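Local coordinates for RagB/SusD family nutrient uptake outer membrane protein (Bacteroides thetaiotaomicron, PDB 7KV2) that probably binds beta-glucans at the bacterial cell surface, as a SusD-family component of an outer-membrane nutrient uptake system, at residues I148-F153 and G213-A218; E48-A53 and A141-Q146; E196-N201 and A218-L223; T408-A413 and L455-E460. All coordinates share one frame; numbering follows the deposited sequence.

The four contacts illustrate buried packing in one helical SusD-type fold by small groups of side chains. Contacts 1 and 2 both use helix 137-162, contacts 1 and 3 share Ala218 and helix 217-231, and these three lie together in the N-terminal half of the chain. Contact 4, in the C-terminal half, meets contact 3 where Met222 packs on Thr408 and Asn411. All are buried, although contact 4 lies closest to the centre of the chain and contact 2 farthest from it. Contacts 1 and 3 are purely aliphatic or aliphatic-aromatic, contact 2 sets a valine against an amide and the base of a tyrosine, and contact 4 has glutamates paired with outside basic residues close beside its apolar touch.

Contact 1 (I148-F153 and G213-A218); sequences IALRVF and GRVTLA
Val215 and the helix residues Ala149 and Leu150 show how a loop leading into a helix can be fastened to another helix within the TPR-like helical fold of a SusD-family protein. The tight part is small and wholly apolar. One methyl of Val215, CG1, meets Ala149 CB at 3.7 Å, and because alanine adds nothing beyond CB, the loop comes in close, with the CA atoms of Ala149 and Val215 7.2 Å apart. The other methyl, CG2, anti to the carbonyl carbon and beside the backbone N, reaches Leu150, whose CG lies 4.0 Å from it. The two side chains meet at a slant, and Val215 CG2 is also 4.2 Å from Leu150 CD2. One valine thus spans two successive residues of the helix.

The more open side rests on two partly exposed arginines, while Ile148 faces helix 183-200, where it packs on Ser193 and Val197. Arg151 turns to helix 110-130, where its NH1 bonds to Asn123. Arg214 starts away from 148-153, yet its guanidinium turns back to Gln146 of the same helix. Polar bonds pin the loop here: Val215 N is held by Tyr54 OH, and one residue on, at the N-cap of helix 217-231, Thr216 OG1 accepts a hydrogen bond from Met219 N.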
loop_
_atom_site.group_PDB
_atom_site.type_symbol
_atom_site.label_atom_id
_atom_site.label_comp_id
_atom_site.label_asym_id
_atom_site.label_seq_id
_atom_site.Cartn_x
_atom_site.Cartn_y
_atom_site.Cartn_z
ATOM N N ILE A 148 -2.435 -16.916 -9.621
ATOM C CA ILE A 148 -1.550 -17.394 -8.524
ATOM C C ILE A 148 -0.792 -16.186 -7.931
ATOM O O ILE A 148 -0.612 -16.098 -6.711
ATOM C CB ILE A 148 -0.598 -18.502 -9.004
ATOM C CG1 ILE A 148 -1.352 -19.745 -9.497
ATOM C CG2 ILE A 148 0.371 -18.836 -7.885
ATOM C CD1 ILE A 148 -0.435 -20.757 -10.191
ATOM N N ALA A 149 -0.376 -15.244 -8.767
ATOM C CA ALA A 149 0.348 -14.046 -8.301
ATOM C C ALA A 149 -0.606 -13.183 -7.480
ATOM O O ALA A 149 -0.195 -12.746 -6.395
ATOM C CB ALA A 149 0.915 -13.278 -9.477
ATOM N N LEU A 150 -1.831 -12.956 -7.955
ATOM C CA LEU A 150 -2.868 -12.232 -7.166
ATOM C C LEU A 150 -3.109 -12.966 -5.857
ATOM O O LEU A 150 -3.297 -12.316 -4.818
ATOM C CB LEU A 150 -4.157 -12.084 -7.960
ATOM C CG LEU A 150 -4.129 -11.044 -9.087
ATOM C CD1 LEU A 150 -5.384 -11.191 -9.933
ATOM C CD2 LEU A 150 -4.039 -9.612 -8.548
ATOM N N ARG A 151 -3.110 -14.299 -5.882
ATOM C CA ARG A 151 -3.431 -15.033 -4.642
ATOM C C ARG A 151 -2.360 -14.751 -3.589
ATOM O O ARG A 151 -2.729 -14.555 -2.450
ATOM C CB ARG A 151 -3.545 -16.538 -4.908
ATOM C CG ARG A 151 -4.064 -17.311 -3.710
ATOM C CD ARG A 151 -4.568 -18.704 -4.125
ATOM N NE ARG A 151 -3.463 -19.518 -4.598
ATOM C CZ ARG A 151 -3.585 -20.611 -5.370
ATOM N NH1 ARG A 151 -4.770 -21.023 -5.776
ATOM N NH2 ARG A 151 -2.512 -21.269 -5.744
ATOM N N VAL A 152 -1.086 -14.727 -3.961
ATOM C CA VAL A 152 0.049 -14.418 -3.047
ATOM C C VAL A 152 -0.102 -12.965 -2.573
ATOM O O VAL A 152 0.149 -12.709 -1.374
ATOM C CB VAL A 152 1.406 -14.693 -3.710
ATOM C CG1 VAL A 152 2.569 -14.303 -2.803
ATOM C CG2 VAL A 152 1.549 -16.166 -4.112
ATOM N N PHE A 153 -0.519 -12.076 -3.475
ATOM C CA PHE A 153 -0.715 -10.618 -3.165
ATOM C C PHE A 153 -1.789 -10.493 -2.060
ATOM O O PHE A 153 -1.582 -9.829 -1.028
ATOM C CB PHE A 153 -1.027 -9.824 -4.442
ATOM C CG PHE A 153 -0.971 -8.320 -4.246
ATOM C CD1 PHE A 153 -2.015 -7.628 -3.663
ATOM C CD2 PHE A 153 0.220 -7.630 -4.474
ATOM C CE1 PHE A 153 -1.929 -6.261 -3.428
ATOM C CE2 PHE A 153 0.315 -6.277 -4.208
ATOM C CZ PHE A 153 -0.769 -5.592 -3.700
ATOM N N GLY A 213 -2.430 -2.507 -14.928
ATOM C CA GLY A 213 -3.157 -3.089 -13.784
ATOM C C GLY A 213 -3.033 -4.603 -13.777
ATOM O O GLY A 213 -3.269 -5.202 -12.728
ATOM N N ARG A 214 -2.731 -5.230 -14.928
ATOM C CA ARG A 214 -2.577 -6.706 -15.007
ATOM C C ARG A 214 -1.255 -7.070 -14.324
ATOM O O ARG A 214 -0.328 -6.245 -14.331
ATOM C CB ARG A 214 -2.609 -7.239 -16.446
ATOM C CG ARG A 214 -3.932 -7.046 -17.185
ATOM C CD ARG A 214 -5.023 -8.049 -16.821
ATOM N NE ARG A 214 -6.114 -8.076 -17.795
ATOM C CZ ARG A 214 -6.904 -9.122 -17.997
ATOM N NH1 ARG A 214 -6.759 -10.219 -17.280
ATOM N NH2 ARG A 214 -7.822 -9.083 -18.934
ATOM N N VAL A 215 -1.178 -8.265 -13.748
ATOM C CA VAL A 215 0.086 -8.816 -13.223
ATOM C C VAL A 215 1.139 -8.794 -14.337
ATOM O O VAL A 215 0.811 -9.144 -15.499
ATOM C CB VAL A 215 -0.155 -10.233 -12.680
ATOM C CG1 VAL A 215 1.136 -10.907 -12.276
ATOM C CG2 VAL A 215 -1.129 -10.186 -11.511
ATOM N N THR A 216 2.351 -8.413 -13.965
ATOM C CA THR A 216 3.560 -8.411 -14.800
ATOM C C THR A 216 4.676 -9.133 -14.044
ATOM O O THR A 216 4.578 -9.280 -12.799
ATOM C CB THR A 216 3.998 -6.988 -15.137
ATOM O OG1 THR A 216 4.440 -6.425 -13.890
ATOM C CG2 THR A 216 2.874 -6.211 -15.779
ATOM N N LEU A 217 5.721 -9.537 -14.782
ATOM C CA LEU A 217 6.926 -10.129 -14.179
ATOM C C LEU A 217 7.502 -9.133 -13.165
ATOM O O LEU A 217 7.892 -9.564 -12.103
ATOM C CB LEU A 217 7.944 -10.503 -15.257
ATOM C CG LEU A 217 9.157 -11.285 -14.736
ATOM C CD1 LEU A 217 8.751 -12.594 -14.098
ATOM C CD2 LEU A 217 10.153 -11.522 -15.860
ATOM N N ALA A 218 7.586 -7.834 -13.492
ATOM C CA ALA A 218 8.224 -6.852 -12.584
ATOM C C ALA A 218 7.418 -6.778 -11.288
ATOM O O ALA A 218 8.051 -6.676 -10.205
ATOM C CB ALA A 218 8.359 -5.505 -13.234
#

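Contact 2 (E48-A53 and A141-Q146); sequences EAVVAA and AYYEAQ
Both methyls of Val50 are used in bridging helix 43-53 to helix 137-162, and each has its own partner. CG1 faces the amide of Gln146, coming within 3.6 Å of OE1 and 3.9 Å of NE2. CG2 lies 4.0 Å from Tyr143 CB and just beyond it meets the root of the ring, which it approaches obliquely. Valine and glutamine cross at about a right angle, as do valine and tyrosine. No hydrogen bond joins the two segments, so the contact illustrates a branched aliphatic group packed against the hydrocarbon and amide surfaces of longer neighbours.

The next shell fixes those neighbours. Gln146 leaves with CG anti to its carbonyl carbon (chi1 -61°) and runs extended from there, which brings its amide alongside the preceding turn: NE2 gives a weak hydrogen bond to Tyr142 O, 3.4 Å long, and sits 3.2 Å above the plane of the Tyr142 ring, offset toward the rim. Gln146 OE1 is bonded to Tyr54 OH and, in one conformer of Arg214, to its NH1. Tyr143 is anchored at its far end by a hydrogen bond between OH and Asp43 OD1. With an alanine in place of Val50 both methyls go, which would probably open a gap between the helices and leave the Gln146 amide and the base of Tyr143 without their apolar neighbour. Farther out, Val125 touches both Val50 and Ala49, so that helices 43-53, 110-130 and 137-162 converge here in the TPR-like helical part of this SusD-family protein.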
loop_
_atom_site.group_PDB
_atom_site.type_symbol
_atom_site.label_atom_id
_atom_site.label_comp_id
_atom_site.label_asym_id
_atom_site.label_seq_id
_atom_site.Cartn_x
_atom_site.Cartn_y
_atom_site.Cartn_z
ATOM N N GLU A 48 -13.445 -13.616 -17.962
ATOM C CA GLU A 48 -14.293 -12.768 -17.090
ATOM C C GLU A 48 -13.985 -13.068 -15.615
ATOM O O GLU A 48 -13.964 -12.107 -14.806
ATOM C CB GLU A 48 -15.771 -12.975 -17.399
ATOM C CG GLU A 48 -16.166 -12.479 -18.773
ATOM C CD GLU A 48 -17.589 -12.871 -19.122
ATOM O OE1 GLU A 48 -18.250 -13.490 -18.252
ATOM O OE2 GLU A 48 -18.015 -12.591 -20.255
ATOM N N ALA A 49 -13.767 -14.333 -15.271
ATOM C CA ALA A 49 -13.341 -14.782 -13.918
ATOM C C ALA A 49 -11.952 -14.223 -13.553
ATOM O O ALA A 49 -11.725 -13.891 -12.363
ATOM C CB ALA A 49 -13.311 -16.286 -13.847
ATOM N N VAL A 50 -11.015 -14.201 -14.496
ATOM C CA VAL A 50 -9.656 -13.643 -14.241
ATOM C C VAL A 50 -9.824 -12.148 -13.908
ATOM O O VAL A 50 -9.304 -11.716 -12.876
ATOM C CB VAL A 50 -8.680 -13.906 -15.401
ATOM C CG1 VAL A 50 -7.336 -13.221 -15.168
ATOM C CG2 VAL A 50 -8.464 -15.404 -15.613
ATOM N N VAL A 51 -10.583 -11.402 -14.707
ATOM C CA VAL A 51 -10.875 -9.969 -14.428
ATOM C C VAL A 51 -11.486 -9.862 -13.030
ATOM O O VAL A 51 -10.988 -9.046 -12.225
ATOM C CB VAL A 51 -11.761 -9.341 -15.516
ATOM C CG1 VAL A 51 -12.197 -7.934 -15.142
ATOM C CG2 VAL A 51 -11.058 -9.349 -16.869
ATOM N N ALA A 52 -12.478 -10.691 -12.699
ATOM C CA ALA A 52 -13.126 -10.640 -11.371
ATOM C C ALA A 52 -12.096 -10.847 -10.246
ATOM O O ALA A 52 -12.288 -10.248 -9.175
ATOM C CB ALA A 52 -14.241 -11.645 -11.275
ATOM N N ALA A 53 -11.059 -11.659 -10.439
ATOM C CA ALA A 53 -10.058 -11.980 -9.391
ATOM C C ALA A 53 -9.251 -10.726 -8.992
ATOM O O ALA A 53 -8.632 -10.764 -7.910
ATOM C CB ALA A 53 -9.120 -13.055 -9.829
ATOM N N ALA A 141 -1.661 -21.047 -18.973
ATOM C CA ALA A 141 -0.451 -20.671 -18.197
ATOM C C ALA A 141 -0.529 -19.175 -17.816
ATOM O O ALA A 141 -0.176 -18.842 -16.674
ATOM C CB ALA A 141 0.782 -20.986 -19.005
ATOM N N TYR A 142 -0.989 -18.325 -18.741
ATOM C CA TYR A 142 -1.131 -16.865 -18.524
ATOM C C TYR A 142 -2.222 -16.610 -17.476
ATOM O O TYR A 142 -1.983 -15.776 -16.598
ATOM C CB TYR A 142 -1.431 -16.114 -19.820
ATOM C CG TYR A 142 -1.565 -14.614 -19.669
ATOM C CD1 TYR A 142 -0.602 -13.851 -19.010
ATOM C CD2 TYR A 142 -2.659 -13.947 -20.198
ATOM C CE1 TYR A 142 -0.736 -12.471 -18.884
ATOM C CE2 TYR A 142 -2.799 -12.569 -20.094
ATOM C CZ TYR A 142 -1.832 -11.826 -19.434
ATOM O OH TYR A 142 -2.006 -10.471 -19.339
ATOM N N TYR A 143 -3.386 -17.248 -17.581
ATOM C CA TYR A 143 -4.492 -17.098 -16.599
ATOM C C TYR A 143 -3.999 -17.534 -15.222
ATOM O O TYR A 143 -4.313 -16.882 -14.207
ATOM C CB TYR A 143 -5.733 -17.894 -17.016
ATOM C CG TYR A 143 -6.296 -17.541 -18.371
ATOM C CD1 TYR A 143 -6.086 -16.288 -18.937
ATOM C CD2 TYR A 143 -7.051 -18.451 -19.102
ATOM C CE1 TYR A 143 -6.578 -15.956 -20.189
ATOM C CE2 TYR A 143 -7.572 -18.123 -20.346
ATOM C CZ TYR A 143 -7.310 -16.887 -20.907
ATOM O OH TYR A 143 -7.810 -16.512 -22.121
ATOM N N GLU A 144 -3.294 -18.660 -15.189
ATOM C CA GLU A 144 -2.698 -19.251 -13.976
ATOM C C GLU A 144 -1.677 -18.275 -13.386
ATOM O O GLU A 144 -1.671 -18.086 -12.163
ATOM C CB GLU A 144 -1.936 -20.537 -14.312
ATOM C CG GLU A 144 -2.834 -21.755 -14.510
ATOM C CD GLU A 144 -2.105 -23.063 -14.847
ATOM O OE1 GLU A 144 -0.892 -23.016 -15.199
ATOM O OE2 GLU A 144 -2.749 -24.125 -14.749
ATOM N N ALA A 145 -0.788 -17.737 -14.206
ATOM C CA ALA A 145 0.242 -16.771 -13.737
ATOM C C ALA A 145 -0.456 -15.591 -13.042
ATOM O O ALA A 145 -0.009 -15.217 -11.959
ATOM C CB ALA A 145 1.118 -16.326 -14.871
ATOM N N GLN A 146 -1.527 -15.046 -13.604
ATOM C CA GLN A 146 -2.197 -13.852 -13.008
ATOM C C GLN A 146 -2.839 -14.213 -11.671
ATOM O O GLN A 146 -2.610 -13.496 -10.646
ATOM C CB GLN A 146 -3.243 -13.267 -13.951
ATOM C CG GLN A 146 -2.672 -12.783 -15.288
ATOM C CD GLN A 146 -3.793 -12.351 -16.200
ATOM O OE1 GLN A 146 -4.440 -11.328 -15.966
ATOM N NE2 GLN A 146 -4.074 -13.153 -17.230
#

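Contact 3 (E196-N201 and A218-L223); sequences EVIQLN and AMVYML
Ile198 and Val220 meet because their torsions turn the branches toward each other: Ile198 places CG1 anti to its carbonyl carbon (chi1 -71°), while Val220 places CG1 anti to its backbone N (chi1 162°). These two CG1 atoms are 3.6 Å apart, the two side chains sliding past each other in opposite directions. The end of the isoleucine then reaches the Tyr221 ring: Ile198 CD1 lies 4.1 Å from Tyr221 CE1, at the ring edge and near its plane. A second, looser touch joins Val197 CG1 to Val220 CG2 at 4.1 Å, and the two methyls of Val220 are thus shared between Ile198 and Val197.

The segments of helices 183-200 and 217-231 run nearly antiparallel, at 152°, their axes approaching to 10.7 Å, as in a helical hairpin. Replacing Ile198 by an alanine would probably leave Val220 CG1 and the edge of Tyr221 without their partner and open a gap between the helices.

Tyr243 of helix 237-249 stacks on Tyr221, and Tyr221 OH is hydrogen-bonded to Glu246 OE1 of the same helix. The polar end is thus satisfied outside this interface; no hydrogen bond crosses between the segments, so the contact is one of apolar packing.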
loop_
_atom_site.group_PDB
_atom_site.type_symbol
_atom_site.label_atom_id
_atom_site.label_comp_id
_atom_site.label_asym_id
_atom_site.label_seq_id
_atom_site.Cartn_x
_atom_site.Cartn_y
_atom_site.Cartn_z
ATOM N N GLU A 196 6.784 -20.656 -8.960
ATOM C CA GLU A 196 6.012 -21.359 -10.020
ATOM C C GLU A 196 5.544 -20.367 -11.071
ATOM O O GLU A 196 5.551 -20.705 -12.258
ATOM C CB GLU A 196 4.769 -22.020 -9.452
ATOM C CG GLU A 196 5.077 -23.235 -8.619
ATOM C CD GLU A 196 3.823 -23.797 -7.979
ATOM O OE1 GLU A 196 2.695 -23.455 -8.457
ATOM O OE2 GLU A 196 3.969 -24.546 -6.993
ATOM N N VAL A 197 5.032 -19.216 -10.645
ATOM C CA VAL A 197 4.551 -18.184 -11.594
ATOM C C VAL A 197 5.748 -17.728 -12.426
ATOM O O VAL A 197 5.598 -17.548 -13.652
ATOM C CB VAL A 197 3.926 -16.984 -10.850
ATOM C CG1 VAL A 197 3.905 -15.773 -11.748
ATOM C CG2 VAL A 197 2.564 -17.337 -10.308
ATOM N N ILE A 198 6.890 -17.490 -11.788
ATOM C CA ILE A 198 8.094 -16.992 -12.506
ATOM C C ILE A 198 8.479 -18.058 -13.540
ATOM O O ILE A 198 8.802 -17.708 -14.691
ATOM C CB ILE A 198 9.220 -16.666 -11.512
ATOM C CG1 ILE A 198 8.859 -15.402 -10.701
ATOM C CG2 ILE A 198 10.551 -16.513 -12.224
ATOM C CD1 ILE A 198 9.675 -15.169 -9.434
ATOM N N GLN A 199 8.436 -19.321 -13.132
ATOM C CA GLN A 199 8.898 -20.434 -14.006
ATOM C C GLN A 199 7.914 -20.654 -15.161
ATOM O O GLN A 199 8.344 -21.255 -16.155
ATOM C CB GLN A 199 9.091 -21.693 -13.167
ATOM C CG GLN A 199 10.250 -21.576 -12.193
ATOM C CD GLN A 199 10.255 -22.721 -11.206
ATOM O OE1 GLN A 199 9.504 -23.674 -11.356
ATOM N NE2 GLN A 199 11.073 -22.629 -10.174
ATOM N N LEU A 200 6.645 -20.232 -15.072
ATOM C CA LEU A 200 5.716 -20.365 -16.229
ATOM C C LEU A 200 6.262 -19.542 -17.413
ATOM O O LEU A 200 5.996 -19.917 -18.564
ATOM C CB LEU A 200 4.294 -19.933 -15.851
ATOM C CG LEU A 200 3.522 -20.920 -14.978
ATOM C CD1 LEU A 200 2.261 -20.269 -14.436
ATOM C CD2 LEU A 200 3.164 -22.195 -15.740
ATOM N N ASN A 201 6.961 -18.434 -17.140
ATOM C CA ASN A 201 7.652 -17.613 -18.167
ATOM C C ASN A 201 6.654 -17.081 -19.209
ATOM O O ASN A 201 6.948 -17.149 -20.439
ATOM C CB ASN A 201 8.771 -18.416 -18.832
ATOM C CG ASN A 201 9.681 -17.532 -19.639
ATOM O OD1 ASN A 201 9.833 -16.351 -19.332
ATOM N ND2 ASN A 201 10.280 -18.091 -20.673
ATOM N N ALA A 218 7.586 -7.834 -13.492
ATOM C CA ALA A 218 8.224 -6.852 -12.584
ATOM C C ALA A 218 7.418 -6.778 -11.288
ATOM O O ALA A 218 8.051 -6.676 -10.205
ATOM C CB ALA A 218 8.359 -5.505 -13.234
ATOM N N MET A 219 6.094 -6.853 -11.383
ATOM C CA MET A 219 5.233 -6.816 -10.173
ATOM C C MET A 219 5.548 -8.060 -9.330
ATOM O O MET A 219 5.733 -7.970 -8.115
ATOM C CB MET A 219 3.756 -6.737 -10.550
ATOM C CG MET A 219 2.836 -6.835 -9.364
ATOM S SD MET A 219 2.419 -8.599 -9.052
ATOM C CE MET A 219 0.956 -8.392 -8.045
ATOM N N VAL A 220 5.691 -9.208 -9.982
ATOM C CA VAL A 220 5.938 -10.476 -9.241
ATOM C C VAL A 220 7.313 -10.412 -8.573
ATOM O O VAL A 220 7.424 -10.816 -7.426
ATOM C CB VAL A 220 5.808 -11.674 -10.211
ATOM C CG1 VAL A 220 6.453 -12.945 -9.679
ATOM C CG2 VAL A 220 4.358 -11.925 -10.552
ATOM N N TYR A 221 8.307 -9.868 -9.267
ATOM C CA TYR A 221 9.690 -9.680 -8.771
ATOM C C TYR A 221 9.646 -8.818 -7.512
ATOM O O TYR A 221 10.319 -9.100 -6.497
ATOM C CB TYR A 221 10.547 -9.059 -9.859
ATOM C CG TYR A 221 11.074 -10.031 -10.890
ATOM C CD1 TYR A 221 10.901 -11.413 -10.785
ATOM C CD2 TYR A 221 11.810 -9.547 -11.955
ATOM C CE1 TYR A 221 11.418 -12.274 -11.753
ATOM C CE2 TYR A 221 12.369 -10.400 -12.897
ATOM C CZ TYR A 221 12.157 -11.766 -12.804
ATOM O OH TYR A 221 12.756 -12.576 -13.749
ATOM N N MET A 222 8.864 -7.757 -7.560
ATOM C CA MET A 222 8.788 -6.837 -6.398
ATOM C C MET A 222 8.078 -7.524 -5.219
ATOM O O MET A 222 8.501 -7.315 -4.080
ATOM C CB MET A 222 8.098 -5.527 -6.769
ATOM C CG MET A 222 8.938 -4.653 -7.715
ATOM S SD MET A 222 10.529 -4.138 -7.026
ATOM C CE MET A 222 9.975 -2.811 -5.932
ATOM N N LEU A 223 6.984 -8.240 -5.465
ATOM C CA LEU A 223 6.258 -8.990 -4.412
ATOM C C LEU A 223 7.185 -10.074 -3.814
ATOM O O LEU A 223 7.217 -10.246 -2.580
ATOM C CB LEU A 223 4.981 -9.562 -5.032
ATOM C CG LEU A 223 4.117 -10.379 -4.081
ATOM C CD1 LEU A 223 3.756 -9.580 -2.851
ATOM C CD2 LEU A 223 2.865 -10.872 -4.789
#

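Contact 4 (T408-A413 and L455-E460); sequences TLLNAA and LEFVGE
Leu410 of helix 405-417 meets the end of helix 446-456 through a single methyl, CD1, which faces Glu456 and Phe457. Leu455, on the last turn, offers its carbonyl oxygen to Tyr332 OH. Glu456 comes next: its CB lies 4.4 Å from Leu410 CD1, and its CG, anti to the backbone N (chi1 -175°), lies over the centre of the Phe457 ring, 3.5 Å above its plane; the turn at chi2 (65°) then sets the direction of the carboxylate. That buried group is well met, with OE1 in a salt bridge to Arg338 and OE2 bonded to Arg404, Arg435 and Ser406, surroundings that would favour the ionised form.

Phe457, the first residue to leave helical angles, makes the closest touch. CE2 stands 4.0 Å from Leu410 CD1, the methyl approaching obliquely as the side chains pass in opposite directions, while Leu429 of helix 425-435 packs on the same leucine.

Val458 and Gly459 then form the corner of a turn closed by the hydrogen bond from Glu460 N to Phe457 O, 3.1 Å; Gly459 takes a positive phi of 80°, a conformation that glycine adopts readily. Glu460 OE2 finally makes salt bridges to Lys377 and to Arg404, the same arginine that serves Glu456. In this SusD-family fold the segment is thus a helix exit that runs directly into a type II beta turn, glycine in its third position, with Arg404 tying the two ends together.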
loop_
_atom_site.group_PDB
_atom_site.type_symbol
_atom_site.label_atom_id
_atom_site.label_comp_id
_atom_site.label_asym_id
_atom_site.label_seq_id
_atom_site.Cartn_x
_atom_site.Cartn_y
_atom_site.Cartn_z
ATOM N N THR A 408 12.661 -0.532 -6.172
ATOM C CA THR A 408 13.581 -1.465 -6.848
ATOM C C THR A 408 15.034 -1.086 -6.503
ATOM O O THR A 408 15.807 -1.960 -6.142
ATOM C CB THR A 408 13.370 -1.423 -8.364
ATOM O OG1 THR A 408 11.996 -1.600 -8.684
ATOM C CG2 THR A 408 14.176 -2.497 -9.053
ATOM N N LEU A 409 15.404 0.176 -6.695
ATOM C CA LEU A 409 16.787 0.669 -6.480
ATOM C C LEU A 409 17.192 0.495 -5.006
ATOM O O LEU A 409 18.326 0.012 -4.737
ATOM C CB LEU A 409 16.887 2.132 -6.919
ATOM C CG LEU A 409 16.825 2.436 -8.422
ATOM C CD1 LEU A 409 16.663 3.924 -8.648
ATOM C CD2 LEU A 409 18.049 1.944 -9.175
ATOM N N LEU A 410 16.325 0.864 -4.068
ATOM C CA LEU A 410 16.642 0.756 -2.629
ATOM C C LEU A 410 16.706 -0.722 -2.231
ATOM O O LEU A 410 17.585 -1.069 -1.400
ATOM C CB LEU A 410 15.620 1.573 -1.845
ATOM C CG LEU A 410 15.752 3.079 -2.073
ATOM C CD1 LEU A 410 14.682 3.887 -1.336
ATOM C CD2 LEU A 410 17.118 3.590 -1.662
ATOM N N ASN A 411 15.803 -1.559 -2.737
ATOM C CA ASN A 411 15.832 -3.034 -2.483
ATOM C C ASN A 411 17.206 -3.599 -2.918
ATOM O O ASN A 411 17.844 -4.328 -2.119
ATOM C CB ASN A 411 14.744 -3.781 -3.258
ATOM C CG ASN A 411 13.343 -3.709 -2.683
ATOM O OD1 ASN A 411 13.118 -3.167 -1.603
ATOM N ND2 ASN A 411 12.393 -4.289 -3.399
ATOM N N ALA A 412 17.653 -3.259 -4.141
ATOM C CA ALA A 412 18.952 -3.719 -4.693
ATOM C C ALA A 412 20.100 -3.194 -3.812
ATOM O O ALA A 412 20.951 -3.974 -3.422
ATOM C CB ALA A 412 19.095 -3.297 -6.131
ATOM N N ALA A 413 20.148 -1.899 -3.499
ATOM C CA ALA A 413 21.184 -1.339 -2.596
ATOM C C ALA A 413 21.225 -2.169 -1.297
ATOM O O ALA A 413 22.325 -2.614 -0.867
ATOM C CB ALA A 413 20.907 0.115 -2.320
ATOM N N LEU A 455 12.258 8.410 4.024
ATOM C CA LEU A 455 12.079 9.718 3.340
ATOM C C LEU A 455 11.212 9.524 2.078
ATOM O O LEU A 455 10.420 10.423 1.775
ATOM C CB LEU A 455 13.471 10.247 2.963
ATOM C CG LEU A 455 14.385 10.673 4.120
ATOM C CD1 LEU A 455 15.763 11.066 3.601
ATOM C CD2 LEU A 455 13.809 11.856 4.879
ATOM N N GLU A 456 11.361 8.382 1.404
ATOM C CA GLU A 456 10.826 8.107 0.046
ATOM C C GLU A 456 9.335 7.708 0.060
ATOM O O GLU A 456 8.612 8.050 -0.898
ATOM C CB GLU A 456 11.682 7.008 -0.592
ATOM C CG GLU A 456 11.331 6.707 -2.022
ATOM C CD GLU A 456 11.551 7.787 -3.065
ATOM O OE1 GLU A 456 12.253 8.785 -2.772
ATOM O OE2 GLU A 456 10.977 7.625 -4.185
ATOM N N PHE A 457 8.876 6.990 1.074
ATOM C CA PHE A 457 7.592 6.251 1.030
ATOM C C PHE A 457 6.625 6.629 2.154
ATOM O O PHE A 457 5.785 5.826 2.479
ATOM C CB PHE A 457 7.869 4.738 1.092
ATOM C CG PHE A 457 8.741 4.200 -0.015
ATOM C CD1 PHE A 457 8.339 4.317 -1.334
ATOM C CD2 PHE A 457 9.981 3.630 0.263
ATOM C CE1 PHE A 457 9.138 3.845 -2.358
ATOM C CE2 PHE A 457 10.783 3.150 -0.767
ATOM C CZ PHE A 457 10.356 3.264 -2.073
ATOM N N VAL A 458 6.647 7.832 2.667
ATOM C CA VAL A 458 5.658 8.232 3.700
ATOM C C VAL A 458 4.264 7.983 3.126
ATOM O O VAL A 458 3.962 8.450 2.027
ATOM C CB VAL A 458 5.805 9.686 4.145
ATOM C CG1 VAL A 458 4.616 10.131 4.994
ATOM C CG2 VAL A 458 7.148 9.953 4.851
ATOM N N GLY A 459 3.402 7.285 3.867
ATOM C CA GLY A 459 1.987 7.156 3.491
ATOM C C GLY A 459 1.751 6.112 2.419
ATOM O O GLY A 459 0.629 6.020 1.944
ATOM N N GLU A 460 2.769 5.312 2.079
ATOM C CA GLU A 460 2.675 4.308 1.005
ATOM C C GLU A 460 2.723 2.896 1.580
ATOM O O GLU A 460 2.833 1.993 0.799
ATOM C CB GLU A 460 3.767 4.473 -0.054
ATOM C CG GLU A 460 3.808 5.889 -0.599
ATOM C CD GLU A 460 4.718 6.091 -1.814
ATOM O OE1 GLU A 460 4.577 5.315 -2.842
ATOM O OE2 GLU A 460 5.599 6.957 -1.731
#